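Local coordinates for protein 6-phospho-beta-glucosidase (Thermotoga maritima, PDB 1UP7) that hydrolyses cellobiose 6'-phosphate to glucose 6-phosphate and glucose, using NAD+ and a manganese ion as cofactors, at residues I102-E105 and T106-V109; F254-I257 and S258-L262; T319-N322 and G323-N327; D354-A357 and L358-H362. All coordinates share one frame; numbering follows the deposited sequence.

How the interactions relate
The four contacts follow one another along the chain, each a local turn, cap or helix start rather than a meeting of distant segments. Interaction 1 lies in the loop between helices 85-94 and 109-131 of the NAD-binding, Rossmann-type region, where the sugar phosphate and NAD meet. Interactions 2, 3 and 4 share the family 4 C-terminal region. Interaction 2, at the end of helix 250-258, has its centre about 12 Å from interaction 1 and touches it, I257 CD1 lying 3.4 Å from G103 O, so the active-site loop is joined to that helix. Interactions 3 and 4, centres about 14 Å apart, also touch and lie together at contacts with other subunits, far from interaction 2.

Interaction 1: I102-E105 and T106-V109; sequences IGQE and TTGV. With G6P (6-O-phosphono-alpha-D-glucopyranose), chain J; NAD (nicotinamide-adenine-dinucleotide), chain I.
Q104 reaches across to T106 and T107 with one oxygen, and its side chain is a compact example of how a single amide can hold a loop in shape. Its CB lies 3.8 Å from T107 O. From there the chain bends at chi2 (-84°), which brings CD close to T106 N (3.7 Å). At the tip OE1 accepts from T106 N at 2.8 Å, a fairly straight bond (162°) whose donor stands above the carbonyl plane, and from T106 OG1 at 3.2 Å, this time in that plane and on a lone pair. T107 N adds a weaker bond to the same OE1. Two donors from different directions, one on a lone pair and one above the plane, should limit rotation of the amide.

Nearby, water 1 ties I102 O and T107 O to Q104 N, while water 2 joins I102 O to V109 N at the start of helix 109-131. E105 extends from this held backbone, its CG opposite the backbone N (chi1 176°), and divides its carboxylate between two ligands: OE1 receives the O4 hydroxyl of glucose 6-phosphate at 2.9 Å, and OE2 receives the O2D hydroxyl of NAD at 2.8 Å. R82 forms a salt bridge with OE2. T106 and T107 also pack on Y243, the proton acceptor, whose basicity E105 probably raises, and T106 on H194, a manganese ligand. The arrangement belongs to the family 4 glycosidase active site.

Interaction 2: F254-I257 and S258-L262; sequences FKKI and STHEL
H260 turns back onto K256, and the bond between them illustrates how a side chain can satisfy a carbonyl at the end of a helix. ND1 donates to K256 O at 2.7 Å, nearly straight at 171°; the donor sits in the carbonyl plane on a lone pair, and the oxygen lies at the edge of the imidazole, almost in its plane. The model therefore fits a proton on ND1. The carbonyl of K256 also has a weak bond from T259 N.

One residue earlier, K255 O is met by the hydroxyl of T259, whose OG1 donates at 2.7 Å, and weakly by T259 N. T259 is the first residue to leave helical geometry, and its first torsion of 58° sets OG1 between its own backbone N and carbonyl carbon, turned back toward the preceding turn. Water 3 donates to that same OG1 at 2.9 Å and accepts a weak bond from K255 NZ. A regular helical bond, S258 N to F254 O at 3.0 Å, begins the series, while S258 CB lies over one face of the F254 ring. Water 4 probably serves I257 O and E261 O, though it has more acceptors in reach than protons. The ammonium of K256 forms a salt bridge with E226.

Helix 250-258 thus ends with three successive carbonyls supplied with donors, and at the last two side-chain donors supplement backbone bonds that have become weak.

Interaction 3: T319-N322 and G323-N327; sequences TRNN and GSIEN
With chi1 at 180°, the side chain of N321 leaves CB pointing directly away from its own amide nitrogen, and a small chi2 of 22° turns the amide flat toward the backbone of I325. The setting is a type I' beta turn from N321 to S324, placed just after strand 313-320 in the loop that leads to strand 333-341, and it exemplifies a tight turn reinforced by the side chain of its first residue. The turn is closed by S324 N donating to N321 O at 3.0 Å. N322 and G323, the two central residues, both have positive phi, as type I' requires. At G323 a CB would clash with N322 O, a constraint that the absent side chain avoids. Past the turn, S324 and E326 pair through their backbones with Q350 and G351.

The N321 amide treats I325 much as a neighbouring strand would, giving and taking one bond each. OD1 accepts from I325 N in the carbonyl plane and on a lone pair. ND2 returns a bond to I325 O at 3.0 Å and has a further acceptor in P329 O, so both ends of this buried amide are satisfied. S324 OG bonds to Q350, and N322 packs on S349 of the second subunit, which places the turn beside a subunit boundary. The shortest link is I325 N to N321 OD1, 2.8 Å at an N-H...O angle of 171°.

Interaction 4: D354-A357 and L358-H362; sequences DHFA and LSFIH
S359 OG gives its proton to F356 O at 2.6 Å, the shortest polar bond here, and it shows how a serine inside a helix can turn its hydroxyl back on the preceding turn. The first torsion of 64° sets OG between the backbone N and the carbonyl carbon of S359, within reach of that oxygen; the hydroxyl approaches somewhat tilted from the carbonyl plane. The amide of S359 serves a different oxygen, H355 O, at 2.9 Å.

F356 O is also close to the F360 ring, with CD2 3.3 Å away. The two phenyl groups lie side by side, pointing the same way, yet their planes stand at 69°: the edge of F360 is directed at the face of F356, an edge-to-face pair with centroids 5.4 Å apart. F360 CE2 makes the closest approach, 3.6 Å from F356 CE2. L248 of helix 245-248 packs on both rings, and F197 of strand 195-203 touches F360.

This is the N-terminal end of helix 355-376, and D354 is its N-cap. OD1 of D354 accepts from F356 N at 2.8 Å on the anti side of the carboxylate, while its OD2 forms a salt bridge with K385 of the third subunit, so one residue both caps the helix and joins the assembly. Regular helical bonds follow, L358 N to D354 O and I361 N to A357 O. Further along, I361 brings CG1 to 3.2 Å from A357 O, and the ring of H362 stacks on H362 of the third subunit.

Interaction 1: I102-E105 and T106-V109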
loop_
_atom_site.group_PDB
_atom_site.type_symbol
_atom_site.label_atom_id
_atom_site.label_comp_id
_atom_site.label_asym_id
_atom_site.label_seq_id
_atom_site.Cartn_x
_atom_site.Cartn_y
_atom_site.Cartn_z
ATOM N N ILE A 102 8.730 14.584 -31.385
ATOM C CA ILE A 102 8.796 15.859 -30.702
ATOM C C ILE A 102 10.224 16.149 -30.239
ATOM O O ILE A 102 10.883 15.314 -29.601
ATOM C CB ILE A 102 7.848 15.866 -29.489
ATOM C CG1 ILE A 102 6.375 15.862 -29.947
ATOM C CG2 ILE A 102 8.191 17.076 -28.572
ATOM C CD1 ILE A 102 6.050 17.078 -30.692
ATOM N N GLY A 103 10.725 17.319 -30.607
ATOM C CA GLY A 103 11.981 17.797 -30.049
ATOM C C GLY A 103 11.753 19.006 -29.158
ATOM O O GLY A 103 11.347 20.072 -29.627
ATOM N N GLN A 104 12.004 18.828 -27.873
ATOM C CA GLN A 104 11.701 19.837 -26.867
ATOM C C GLN A 104 12.708 19.802 -25.710
ATOM O O GLN A 104 13.213 18.746 -25.327
ATOM C CB GLN A 104 10.261 19.650 -26.374
ATOM C CG GLN A 104 9.539 20.968 -25.978
ATOM C CD GLN A 104 9.903 21.355 -24.535
ATOM O OE1 GLN A 104 10.214 20.488 -23.691
ATOM N NE2 GLN A 104 9.904 22.636 -24.266
ATOM N N GLU A 105 13.016 20.962 -25.167
ATOM C CA GLU A 105 13.987 21.085 -24.072
ATOM C C GLU A 105 13.830 20.074 -22.904
ATOM O O GLU A 105 14.844 19.482 -22.461
ATOM C CB GLU A 105 14.005 22.547 -23.553
ATOM C CG GLU A 105 14.926 22.758 -22.350
ATOM C CD GLU A 105 14.593 23.977 -21.500
ATOM O OE1 GLU A 105 13.386 24.305 -21.307
ATOM O OE2 GLU A 105 15.554 24.614 -20.999
ATOM N N THR A 106 12.591 19.875 -22.419
ATOM C CA THR A 106 12.335 19.089 -21.204
ATOM C C THR A 106 11.448 17.877 -21.412
ATOM O O THR A 106 11.364 17.040 -20.534
ATOM C CB THR A 106 11.707 19.984 -20.099
ATOM O OG1 THR A 106 10.367 20.400 -20.487
ATOM C CG2 THR A 106 12.423 21.339 -20.018
ATOM N N THR A 107 10.775 17.796 -22.552
ATOM C CA THR A 107 9.722 16.820 -22.764
ATOM C C THR A 107 10.104 15.804 -23.817
ATOM O O THR A 107 10.394 16.181 -24.933
ATOM C CB THR A 107 8.446 17.547 -23.252
ATOM O OG1 THR A 107 8.113 18.590 -22.318
ATOM C CG2 THR A 107 7.273 16.580 -23.219
ATOM N N GLY A 108 10.005 14.527 -23.497
ATOM C CA GLY A 108 10.217 13.486 -24.485
ATOM C C GLY A 108 11.702 13.271 -24.691
ATOM O O GLY A 108 12.507 13.429 -23.763
ATOM N N VAL A 109 12.073 12.948 -25.919
ATOM C CA VAL A 109 13.450 12.525 -26.252
ATOM C C VAL A 109 14.494 13.582 -25.859
ATOM O O VAL A 109 15.539 13.248 -25.318
ATOM C CB VAL A 109 13.587 12.107 -27.741
ATOM C CG1 VAL A 109 15.093 11.752 -28.129
ATOM C CG2 VAL A 109 12.670 10.928 -28.051
HETATM C C1 G6P J . 8.686 27.627 -19.000
HETATM C C2 G6P J . 9.039 26.312 -18.252
HETATM C C3 G6P J . 10.535 26.276 -17.948
HETATM C C4 G6P J . 11.269 26.311 -19.279
HETATM C C5 G6P J . 10.948 27.651 -19.969
HETATM C C6 G6P J . 11.621 27.722 -21.333
HETATM O O1 G6P J . 7.304 27.740 -19.392
HETATM O O2 G6P J . 8.325 26.142 -17.028
HETATM O O3 G6P J . 10.919 25.145 -17.158
HETATM O O4 G6P J . 12.667 26.085 -19.092
HETATM O O5 G6P J . 9.520 27.822 -20.165
HETATM O O6 G6P J . 11.965 29.058 -21.665
HETATM P P G6P J . 13.170 29.368 -22.687
HETATM O O1P G6P J . 13.377 30.865 -22.641
HETATM O O2P G6P J . 12.907 28.975 -24.133
HETATM O O3P G6P J . 14.384 28.649 -22.171
HETATM P PA NAD I . 22.063 28.931 -19.435
HETATM O O1A NAD I . 22.514 28.318 -20.700
HETATM O O2A NAD I . 22.209 30.466 -19.350
HETATM O O5B NAD I . 22.959 28.209 -18.295
HETATM C C5B NAD I . 23.145 28.837 -17.053
HETATM C C4B NAD I . 24.622 28.847 -16.683
HETATM O O4B NAD I . 25.057 27.537 -16.325
HETATM C C3B NAD I . 25.563 29.324 -17.782
HETATM O O3B NAD I . 26.205 30.505 -17.325
HETATM C C2B NAD I . 26.565 28.182 -17.962
HETATM O O2B NAD I . 27.883 28.649 -18.162
HETATM C C1B NAD I . 26.458 27.497 -16.611
HETATM N N9A NAD I . 26.900 26.105 -16.579
HETATM C C8A NAD I . 26.813 25.124 -17.549
HETATM N N7A NAD I . 27.329 23.999 -17.006
HETATM C C5A NAD I . 27.683 24.217 -15.726
HETATM C C6A NAD I . 28.262 23.430 -14.738
HETATM N N6A NAD I . 28.571 22.155 -14.951
HETATM N N1A NAD I . 28.531 23.993 -13.496
HETATM C C2A NAD I . 28.244 25.325 -13.251
HETATM N N3A NAD I . 27.699 26.100 -14.247
HETATM C C4A NAD I . 27.430 25.551 -15.454
HETATM O O3 NAD I . 20.525 28.492 -19.263
HETATM P PN NAD I . 19.379 29.173 -18.374
HETATM O O1N NAD I . 18.344 29.544 -19.372
HETATM O O2N NAD I . 19.872 30.160 -17.437
HETATM O O5D NAD I . 18.851 27.983 -17.445
HETATM C C5D NAD I . 19.683 27.105 -16.710
HETATM C C4D NAD I . 18.851 25.868 -16.335
HETATM O O4D NAD I . 17.723 26.185 -15.520
HETATM C C3D NAD I . 18.282 25.167 -17.560
HETATM O O3D NAD I . 18.418 23.801 -17.307
HETATM C C2D NAD I . 16.812 25.573 -17.595
HETATM O O2D NAD I . 15.942 24.629 -18.195
HETATM C C1D NAD I . 16.478 25.863 -16.150
HETATM N N1N NAD I . 15.710 27.106 -16.047
HETATM C C2N NAD I . 16.221 28.036 -15.169
HETATM C C3N NAD I . 15.605 29.247 -14.969
HETATM C C7N NAD I . 16.234 30.226 -14.005
HETATM O O7N NAD I . 15.480 30.949 -13.050
HETATM N N7N NAD I . 17.564 30.397 -14.061
HETATM C C4N NAD I . 14.437 29.503 -15.691
HETATM C C5N NAD I . 13.893 28.562 -16.589
HETATM C C6N NAD I . 14.553 27.345 -16.760
HETATM O O HOH W 1 11.892 16.072 -27.210
HETATM O O HOH W 2 10.082 13.071 -27.945
#

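Interaction 2: F254-I257 and S258-L262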
loop_
_atom_site.group_PDB
_atom_site.type_symbol
_atom_site.label_atom_id
_atom_site.label_comp_id
_atom_site.label_asym_id
_atom_site.label_seq_id
_atom_site.Cartn_x
_atom_site.Cartn_y
_atom_site.Cartn_z
ATOM N N PHE A 254 4.400 18.786 -33.313
ATOM C CA PHE A 254 5.491 18.377 -34.166
ATOM C C PHE A 254 5.606 19.296 -35.369
ATOM O O PHE A 254 6.740 19.696 -35.709
ATOM C CB PHE A 254 5.383 16.943 -34.674
ATOM C CG PHE A 254 6.498 16.580 -35.638
ATOM C CD1 PHE A 254 7.751 16.155 -35.150
ATOM C CD2 PHE A 254 6.316 16.694 -37.006
ATOM C CE1 PHE A 254 8.785 15.845 -36.026
ATOM C CE2 PHE A 254 7.370 16.399 -37.897
ATOM C CZ PHE A 254 8.618 15.961 -37.400
ATOM N N LYS A 255 4.481 19.600 -36.029
ATOM C CA LYS A 255 4.497 20.482 -37.188
ATOM C C LYS A 255 5.014 21.873 -36.814
ATOM O O LYS A 255 5.825 22.468 -37.518
ATOM C CB LYS A 255 3.128 20.611 -37.824
ATOM C CG LYS A 255 3.112 21.561 -39.005
ATOM C CD LYS A 255 1.783 21.488 -39.762
ATOM C CE LYS A 255 1.762 22.471 -40.943
ATOM N NZ LYS A 255 3.039 22.460 -41.744
ATOM N N LYS A 256 4.537 22.400 -35.700
ATOM C CA LYS A 256 5.003 23.701 -35.246
ATOM C C LYS A 256 6.531 23.728 -35.038
ATOM O O LYS A 256 7.236 24.624 -35.503
ATOM C CB LYS A 256 4.358 24.081 -33.920
ATOM C CG LYS A 256 4.456 25.535 -33.644
ATOM C CD LYS A 256 4.022 25.811 -32.212
ATOM C CE LYS A 256 3.940 27.329 -31.931
ATOM N NZ LYS A 256 4.275 27.525 -30.472
ATOM N N ILE A 257 7.044 22.754 -34.322
ATOM C CA ILE A 257 8.434 22.798 -33.955
ATOM C C ILE A 257 9.327 22.606 -35.181
ATOM O O ILE A 257 10.410 23.186 -35.274
ATOM C CB ILE A 257 8.777 21.704 -32.909
ATOM C CG1 ILE A 257 7.987 21.895 -31.607
ATOM C CG2 ILE A 257 10.319 21.610 -32.692
ATOM C CD1 ILE A 257 8.160 20.695 -30.657
ATOM N N SER A 258 8.879 21.773 -36.110
ATOM C CA SER A 258 9.697 21.426 -37.241
ATOM C C SER A 258 9.676 22.486 -38.352
ATOM O O SER A 258 10.537 22.466 -39.224
ATOM C CB SER A 258 9.333 20.040 -37.763
ATOM O OG SER A 258 8.416 20.174 -38.837
ATOM N N THR A 259 8.727 23.420 -38.326
ATOM C CA THR A 259 8.645 24.437 -39.383
ATOM C C THR A 259 9.022 25.824 -38.867
ATOM O O THR A 259 8.687 26.834 -39.451
ATOM C CB THR A 259 7.254 24.490 -39.987
ATOM O OG1 THR A 259 6.318 24.768 -38.933
ATOM C CG2 THR A 259 6.869 23.110 -40.526
ATOM N N HIS A 260 9.692 25.853 -37.731
ATOM C CA HIS A 260 10.183 27.108 -37.155
ATOM C C HIS A 260 11.600 26.924 -36.627
ATOM O O HIS A 260 12.074 25.810 -36.421
ATOM C CB HIS A 260 9.273 27.638 -36.026
ATOM C CG HIS A 260 7.904 27.987 -36.505
ATOM N ND1 HIS A 260 6.859 27.085 -36.485
ATOM C CD2 HIS A 260 7.439 29.100 -37.121
ATOM C CE1 HIS A 260 5.800 27.645 -37.037
ATOM N NE2 HIS A 260 6.126 28.863 -37.433
ATOM N N GLU A 261 12.267 28.041 -36.425
ATOM C CA GLU A 261 13.577 28.043 -35.797
ATOM C C GLU A 261 13.579 27.293 -34.448
ATOM O O GLU A 261 12.610 27.326 -33.649
ATOM C CB GLU A 261 14.168 29.488 -35.740
ATOM C CG GLU A 261 15.250 29.758 -34.684
ATOM C CD GLU A 261 15.692 31.233 -34.565
ATOM O OE1 GLU A 261 14.817 32.145 -34.468
ATOM O OE2 GLU A 261 16.934 31.489 -34.542
ATOM N N LEU A 262 14.654 26.549 -34.218
ATOM C CA LEU A 262 14.799 25.858 -32.931
ATOM C C LEU A 262 14.790 26.863 -31.779
ATOM O O LEU A 262 15.496 27.867 -31.837
ATOM C CB LEU A 262 16.093 25.032 -32.874
ATOM C CG LEU A 262 16.165 23.739 -33.717
ATOM C CD1 LEU A 262 17.593 23.254 -33.802
ATOM C CD2 LEU A 262 15.243 22.632 -33.213
HETATM O O HOH W 3 3.781 25.180 -40.191
HETATM O O HOH W 4 10.989 25.212 -33.496
#

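Interaction 3: T319-N322 and G323-N327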
loop_
_atom_site.group_PDB
_atom_site.type_symbol
_atom_site.label_atom_id
_atom_site.label_comp_id
_atom_site.label_asym_id
_atom_site.label_seq_id
_atom_site.Cartn_x
_atom_site.Cartn_y
_atom_site.Cartn_z
ATOM N N THR A 319 8.771 16.810 -4.868
ATOM C CA THR A 319 9.118 16.083 -3.667
ATOM C C THR A 319 8.366 14.748 -3.663
ATOM O O THR A 319 7.480 14.541 -4.514
ATOM C CB THR A 319 8.762 16.955 -2.455
ATOM O OG1 THR A 319 9.338 16.379 -1.283
ATOM C CG2 THR A 319 7.258 16.939 -2.180
ATOM N N ARG A 320 8.722 13.848 -2.736
ATOM C CA ARG A 320 8.021 12.563 -2.623
ATOM C C ARG A 320 6.565 12.741 -2.272
ATOM O O ARG A 320 6.240 13.511 -1.395
ATOM C CB ARG A 320 8.648 11.667 -1.572
ATOM C CG ARG A 320 9.978 11.051 -1.934
ATOM C CD ARG A 320 10.456 10.064 -0.866
ATOM N NE ARG A 320 11.717 9.438 -1.217
ATOM C CZ ARG A 320 12.621 9.039 -0.318
ATOM N NH1 ARG A 320 12.399 9.198 0.969
ATOM N NH2 ARG A 320 13.743 8.449 -0.702
ATOM N N ASN A 321 5.703 12.006 -2.961
ATOM C CA ASN A 321 4.264 12.006 -2.760
ATOM C C ASN A 321 3.903 11.953 -1.275
ATOM O O ASN A 321 3.189 12.836 -0.777
ATOM C CB ASN A 321 3.692 10.816 -3.538
ATOM C CG ASN A 321 2.168 10.666 -3.432
ATOM O OD1 ASN A 321 1.429 11.622 -3.127
ATOM N ND2 ASN A 321 1.693 9.445 -3.722
ATOM N N ASN A 322 4.419 10.931 -0.579
ATOM C CA ASN A 322 4.072 10.657 0.816
ATOM C C ASN A 322 2.596 10.874 1.172
ATOM O O ASN A 322 2.285 11.575 2.149
ATOM C CB ASN A 322 4.941 11.517 1.753
ATOM C CG ASN A 322 6.429 11.116 1.754
ATOM O OD1 ASN A 322 7.253 11.874 2.206
ATOM N ND2 ASN A 322 6.753 9.928 1.286
ATOM N N GLY A 323 1.672 10.314 0.396
ATOM C CA GLY A 323 0.263 10.404 0.775
ATOM C C GLY A 323 -0.492 11.654 0.336
ATOM O O GLY A 323 -1.672 11.810 0.621
ATOM N N SER A 324 0.181 12.533 -0.403
ATOM C CA SER A 324 -0.482 13.707 -0.971
ATOM C C SER A 324 -1.596 13.265 -1.909
ATOM O O SER A 324 -2.709 13.789 -1.864
ATOM C CB SER A 324 0.534 14.552 -1.726
ATOM O OG SER A 324 -0.097 15.554 -2.492
ATOM N N ILE A 325 -1.253 12.320 -2.773
ATOM C CA ILE A 325 -2.203 11.689 -3.663
ATOM C C ILE A 325 -2.283 10.241 -3.260
ATOM O O ILE A 325 -1.298 9.482 -3.404
ATOM C CB ILE A 325 -1.766 11.844 -5.167
ATOM C CG1 ILE A 325 -1.782 13.328 -5.570
ATOM C CG2 ILE A 325 -2.665 10.973 -6.089
ATOM C CD1 ILE A 325 -3.220 13.881 -5.833
ATOM N N GLU A 326 -3.441 9.857 -2.735
ATOM C CA GLU A 326 -3.544 8.570 -2.073
ATOM C C GLU A 326 -3.478 7.377 -3.037
ATOM O O GLU A 326 -3.082 6.300 -2.627
ATOM C CB GLU A 326 -4.771 8.502 -1.161
ATOM C CG GLU A 326 -6.092 8.367 -1.872
ATOM C CD GLU A 326 -7.284 8.411 -0.914
ATOM O OE1 GLU A 326 -7.416 9.382 -0.116
ATOM O OE2 GLU A 326 -8.107 7.464 -0.972
ATOM N N ASN A 327 -3.856 7.571 -4.303
ATOM C CA ASN A 327 -3.843 6.467 -5.255
ATOM C C ASN A 327 -2.604 6.494 -6.153
ATOM O O ASN A 327 -2.629 6.043 -7.281
ATOM C CB ASN A 327 -5.145 6.386 -6.060
ATOM C CG ASN A 327 -5.438 7.656 -6.856
ATOM O OD1 ASN A 327 -4.924 8.733 -6.553
ATOM N ND2 ASN A 327 -6.264 7.521 -7.887
#

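Interaction 4: D354-A357 and L358-H362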
loop_
_atom_site.group_PDB
_atom_site.type_symbol
_atom_site.label_atom_id
_atom_site.label_comp_id
_atom_site.label_asym_id
_atom_site.label_seq_id
_atom_site.Cartn_x
_atom_site.Cartn_y
_atom_site.Cartn_z
ATOM N N ASP A 354 -7.141 11.929 -10.448
ATOM C CA ASP A 354 -7.990 11.594 -11.582
ATOM C C ASP A 354 -7.279 10.564 -12.502
ATOM O O ASP A 354 -6.087 10.715 -12.791
ATOM C CB ASP A 354 -8.281 12.924 -12.322
ATOM C CG ASP A 354 -9.226 12.774 -13.510
ATOM O OD1 ASP A 354 -8.797 12.211 -14.530
ATOM O OD2 ASP A 354 -10.402 13.193 -13.525
ATOM N N HIS A 355 -8.002 9.544 -12.977
ATOM C CA HIS A 355 -7.399 8.475 -13.794
ATOM C C HIS A 355 -6.723 9.030 -15.030
ATOM O O HIS A 355 -5.701 8.508 -15.457
ATOM C CB HIS A 355 -8.423 7.406 -14.205
ATOM C CG HIS A 355 -9.080 6.728 -13.043
ATOM N ND1 HIS A 355 -10.442 6.519 -12.972
ATOM C CD2 HIS A 355 -8.561 6.217 -11.901
ATOM C CE1 HIS A 355 -10.733 5.923 -11.831
ATOM N NE2 HIS A 355 -9.609 5.716 -11.171
ATOM N N PHE A 356 -7.285 10.098 -15.596
ATOM C CA PHE A 356 -6.742 10.730 -16.807
ATOM C C PHE A 356 -5.358 11.270 -16.507
ATOM O O PHE A 356 -4.406 11.056 -17.256
ATOM C CB PHE A 356 -7.628 11.896 -17.260
ATOM C CG PHE A 356 -7.181 12.565 -18.536
ATOM C CD1 PHE A 356 -7.608 12.093 -19.777
ATOM C CD2 PHE A 356 -6.337 13.682 -18.504
ATOM C CE1 PHE A 356 -7.226 12.727 -20.958
ATOM C CE2 PHE A 356 -5.936 14.307 -19.680
ATOM C CZ PHE A 356 -6.390 13.826 -20.920
ATOM N N ALA A 357 -5.242 11.981 -15.403
ATOM C CA ALA A 357 -3.929 12.428 -14.935
ATOM C C ALA A 357 -2.972 11.250 -14.614
ATOM O O ALA A 357 -1.794 11.296 -14.962
ATOM C CB ALA A 357 -4.059 13.363 -13.745
ATOM N N LEU A 358 -3.473 10.213 -13.950
ATOM C CA LEU A 358 -2.628 9.061 -13.606
ATOM C C LEU A 358 -2.078 8.351 -14.869
ATOM O O LEU A 358 -0.953 7.882 -14.853
ATOM C CB LEU A 358 -3.373 8.086 -12.697
ATOM C CG LEU A 358 -3.147 8.318 -11.198
ATOM C CD1 LEU A 358 -3.383 9.769 -10.775
ATOM C CD2 LEU A 358 -3.960 7.348 -10.329
ATOM N N SER A 359 -2.848 8.304 -15.961
ATOM C CA SER A 359 -2.370 7.645 -17.163
ATOM C C SER A 359 -1.045 8.270 -17.589
ATOM O O SER A 359 -0.093 7.542 -17.941
ATOM C CB SER A 359 -3.368 7.710 -18.309
ATOM O OG SER A 359 -3.593 9.052 -18.742
ATOM N N PHE A 360 -0.957 9.600 -17.537
ATOM C CA PHE A 360 0.316 10.250 -17.867
ATOM C C PHE A 360 1.369 10.106 -16.769
ATOM O O PHE A 360 2.500 9.770 -17.065
ATOM C CB PHE A 360 0.141 11.729 -18.221
ATOM C CG PHE A 360 -0.737 11.955 -19.425
ATOM C CD1 PHE A 360 -0.228 11.789 -20.717
ATOM C CD2 PHE A 360 -2.062 12.325 -19.261
ATOM C CE1 PHE A 360 -1.040 11.991 -21.825
ATOM C CE2 PHE A 360 -2.875 12.539 -20.361
ATOM C CZ PHE A 360 -2.365 12.359 -21.638
ATOM N N ILE A 361 0.999 10.352 -15.512
ATOM C CA ILE A 361 1.972 10.344 -14.444
ATOM C C ILE A 361 2.689 8.993 -14.320
ATOM O O ILE A 361 3.930 8.954 -14.197
ATOM C CB ILE A 361 1.324 10.736 -13.097
ATOM C CG1 ILE A 361 0.718 12.172 -13.152
ATOM C CG2 ILE A 361 2.315 10.530 -11.943
ATOM C CD1 ILE A 361 -0.188 12.494 -11.957
ATOM N N HIS A 362 1.919 7.892 -14.340
ATOM C CA HIS A 362 2.498 6.565 -14.215
ATOM C C HIS A 362 3.477 6.325 -15.386
ATOM O O HIS A 362 4.609 5.918 -15.177
ATOM C CB HIS A 362 1.396 5.486 -14.249
ATOM C CG HIS A 362 0.695 5.255 -12.953
ATOM N ND1 HIS A 362 1.363 4.938 -11.784
ATOM C CD2 HIS A 362 -0.628 5.237 -12.648
ATOM C CE1 HIS A 362 0.486 4.752 -10.813
ATOM N NE2 HIS A 362 -0.729 4.908 -11.313
#